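Local coordinates for protein polymerase X (Deinococcus radiodurans, PDB 2W9M) that probably extends DNA chains from deoxyribonucleoside triphosphates as a family X repair polymerase, and carries a zinc-binding PHP domain with likely phosphoesterase activity, at residues H456-L461 with L470-V475. Numbering follows the deposited sequence.
With ZN (zinc ion), chain E.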
ATOM      1  N   HIS A 456       3.479   6.323   7.226  1.00 23.77           N
ATOM      2  CA  HIS A 456       3.750   4.888   7.412  1.00 28.11           C
ATOM      3  C   HIS A 456       4.696   4.554   8.571  1.00 25.53           C
ATOM      4  O   HIS A 456       5.871   4.258   8.358  1.00 26.74           O
ATOM      5  CB  HIS A 456       4.279   4.276   6.111  1.00 18.65           C
ATOM      6  CG  HIS A 456       5.291   5.127   5.420  1.00 21.41           C
ATOM      7  ND1 HIS A 456       6.595   5.230   5.847  1.00 27.35           N
ATOM      8  CD2 HIS A 456       5.189   5.929   4.329  1.00 27.38           C
ATOM      9  CE1 HIS A 456       7.257   6.054   5.051  1.00 27.53           C
ATOM     10  NE2 HIS A 456       6.422   6.490   4.123  1.00 21.44           N
ATOM     11  N   ALA A 457       4.164   4.581   9.790  1.00 20.83           N
ATOM     12  CA  ALA A 457       4.971   4.498  11.014  1.00 29.29           C
ATOM     13  C   ALA A 457       6.162   3.532  10.989  1.00 33.45           C
ATOM     14  O   ALA A 457       7.255   3.874  11.446  1.00 28.85           O
ATOM     15  CB  ALA A 457       4.078   4.193  12.214  1.00 21.78           C
ATOM     16  N   THR A 458       5.948   2.336  10.455  1.00 27.23           N
ATOM     17  CA  THR A 458       6.891   1.235  10.638  1.00 26.25           C
ATOM     18  C   THR A 458       7.901   1.037   9.505  1.00 33.53           C
ATOM     19  O   THR A 458       8.938   0.398   9.694  1.00 35.51           O
ATOM     20  CB  THR A 458       6.122  -0.074  10.899  1.00 26.47           C
ATOM     21  OG1 THR A 458       5.797  -0.152  12.295  1.00 29.98           O
ATOM     22  CG2 THR A 458       6.945  -1.279  10.500  1.00 30.92           C
ATOM     23  N   GLY A 459       7.604   1.587   8.333  1.00 22.48           N
ATOM     24  CA  GLY A 459       8.499   1.473   7.196  1.00 27.77           C
ATOM     25  C   GLY A 459       8.457   0.107   6.532  1.00 34.78           C
ATOM     26  O   GLY A 459       9.216  -0.169   5.602  1.00 39.13           O
ATOM     27  N   ARG A 460       7.569  -0.753   7.016  1.00 33.51           N
ATOM     28  CA  ARG A 460       7.403  -2.092   6.461  1.00 30.91           C
ATOM     29  C   ARG A 460       7.008  -2.064   4.981  1.00 27.04           C
ATOM     30  O   ARG A 460       6.305  -1.158   4.540  1.00 29.21           O
ATOM     31  CB  ARG A 460       6.339  -2.844   7.264  1.00 24.19           C
ATOM     32  CG  ARG A 460       5.382  -3.634   6.405  1.00 31.10           C
ATOM     33  CD  ARG A 460       3.942  -3.437   6.846  1.00 31.17           C
ATOM     34  NE  ARG A 460       3.488  -4.499   7.737  1.00 43.40           N
ATOM     35  CZ  ARG A 460       2.210  -4.790   7.951  1.00 36.32           C
ATOM     36  NH1 ARG A 460       1.261  -4.097   7.335  1.00 26.06           N
ATOM     37  NH2 ARG A 460       1.882  -5.776   8.772  1.00 43.56           N
ATOM     38  N   LEU A 461       7.465  -3.057   4.221  1.00 27.23           N
ATOM     39  CA  LEU A 461       6.992  -3.272   2.854  1.00 24.55           C
ATOM     40  C   LEU A 461       6.589  -4.730   2.651  1.00 16.50           C
ATOM     41  O   LEU A 461       7.445  -5.600   2.533  1.00 26.97           O
ATOM     42  CB  LEU A 461       8.062  -2.884   1.832  1.00 18.49           C
ATOM     43  CG  LEU A 461       8.318  -1.387   1.655  1.00 27.84           C
ATOM     44  CD1 LEU A 461       9.291  -1.155   0.512  1.00 35.83           C
ATOM     45  CD2 LEU A 461       7.013  -0.643   1.413  1.00 22.00           C
ATOM     46  N   LEU A 470      11.695  -0.813  16.319  1.00 28.44           N
ATOM     47  CA  LEU A 470      11.377   0.313  17.194  1.00 33.56           C
ATOM     48  C   LEU A 470      10.315  -0.085  18.213  1.00 34.98           C
ATOM     49  O   LEU A 470       9.719  -1.160  18.118  1.00 39.36           O
ATOM     50  CB  LEU A 470      10.905   1.534  16.387  1.00 33.21           C
ATOM     51  CG  LEU A 470       9.418   1.617  16.021  1.00 32.79           C
ATOM     52  CD1 LEU A 470       9.099   2.945  15.354  1.00 25.06           C
ATOM     53  CD2 LEU A 470       9.004   0.453  15.131  1.00 40.28           C
ATOM     54  N   ASP A 471      10.091   0.788  19.189  1.00 34.18           N
ATOM     55  CA  ASP A 471       9.064   0.576  20.199  1.00 31.31           C
ATOM     56  C   ASP A 471       7.808   1.357  19.831  1.00 35.01           C
ATOM     57  O   ASP A 471       7.629   2.499  20.252  1.00 37.41           O
ATOM     58  CB  ASP A 471       9.572   1.018  21.569  1.00 37.04           C
ATOM     59  CG  ASP A 471       8.524   0.874  22.652  1.00 46.87           C
ATOM     60  OD1 ASP A 471       7.531   0.141  22.434  1.00 51.26           O
ATOM     61  OD2 ASP A 471       8.695   1.492  23.723  1.00 50.62           O
ATOM     62  N   LEU A 472       6.935   0.729  19.051  1.00 31.38           N
ATOM     63  CA  LEU A 472       5.786   1.423  18.483  1.00 26.96           C
ATOM     64  C   LEU A 472       4.940   2.126  19.545  1.00 34.29           C
ATOM     65  O   LEU A 472       4.519   3.268  19.353  1.00 42.37           O
ATOM     66  CB  LEU A 472       4.926   0.458  17.669  1.00 21.15           C
ATOM     67  CG  LEU A 472       4.477   0.903  16.275  1.00 21.96           C
ATOM     68  CD1 LEU A 472       3.084   0.362  15.988  1.00 30.58           C
ATOM     69  CD2 LEU A 472       4.496   2.413  16.111  1.00 15.77           C
ATOM     70  N   ASP A 473       4.697   1.451  20.664  1.00 33.99           N
ATOM     71  CA  ASP A 473       3.850   2.006  21.723  1.00 36.71           C
ATOM     72  C   ASP A 473       4.386   3.320  22.289  1.00 36.12           C
ATOM     73  O   ASP A 473       3.618   4.240  22.573  1.00 32.02           O
ATOM     74  CB  ASP A 473       3.635   0.987  22.848  1.00 39.82           C
ATOM     75  CG  ASP A 473       2.550  -0.029  22.518  1.00 56.07           C
ATOM     76  OD1 ASP A 473       2.190  -0.837  23.406  1.00 55.31           O
ATOM     77  OD2 ASP A 473       2.051  -0.016  21.370  1.00 45.73           O
ATOM     78  N   ALA A 474       5.702   3.403  22.458  1.00 29.73           N
ATOM     79  CA  ALA A 474       6.329   4.644  22.897  1.00 25.12           C
ATOM     80  C   ALA A 474       6.087   5.753  21.876  1.00 33.14           C
ATOM     81  O   ALA A 474       5.715   6.874  22.239  1.00 31.91           O
ATOM     82  CB  ALA A 474       7.819   4.438  23.110  1.00 22.99           C
ATOM     83  N   VAL A 475       6.296   5.435  20.600  1.00 23.95           N
ATOM     84  CA  VAL A 475       6.124   6.418  19.532  1.00 26.59           C
ATOM     85  C   VAL A 475       4.677   6.890  19.438  1.00 26.70           C
ATOM     86  O   VAL A 475       4.414   8.090  19.366  1.00 29.61           O
ATOM     87  CB  VAL A 475       6.566   5.871  18.161  1.00 21.47           C
ATOM     88  CG1 VAL A 475       6.291   6.898  17.077  1.00 15.13           C
ATOM     89  CG2 VAL A 475       8.039   5.510  18.186  1.00 23.04           C
TER
HETATM   90 ZN    ZN E1567       6.875   7.923   2.207  1.00 27.67          ZN
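A457 and L472 meet through methyl groups, A457 CB lying 4.3 Å from L472 CD2, where a zinc-site loop of the PHP domain rests on the start of helix 472-482. The loop follows strand 453-454 of the parallel sheet and folds into a type I beta turn from H456 to G459, closed by a 3.2 Å hydrogen bond from G459 N to H456 O. That turn brings A457 and T458 up to the helix, while H456 reaches off to the metal. T458 faces two leucines with its hydroxyl: OG1 is 4.3 Å from L470 CD2 and equally far from L472 CG. Its CG2 lies farther than OG1 from both, and T458 meets them through the oxygen. A457 O lies 4.4 Å from L470 CD1 and is hydrogen-bonded to Y468 OH. No hydrogen bond joins the two segments, and the contact is loose, with no atoms closer than 4.3 Å. L470 continues onto T439 and L442 of helix 435-446, L472 onto L497, and D471 is the N-cap residue of helix 472-482. E487 OE2 accepts a hydrogen bond from the backbone N of H456, and E401 and H428 share the zinc ion that H456 NE2 binds at 2.4 Å.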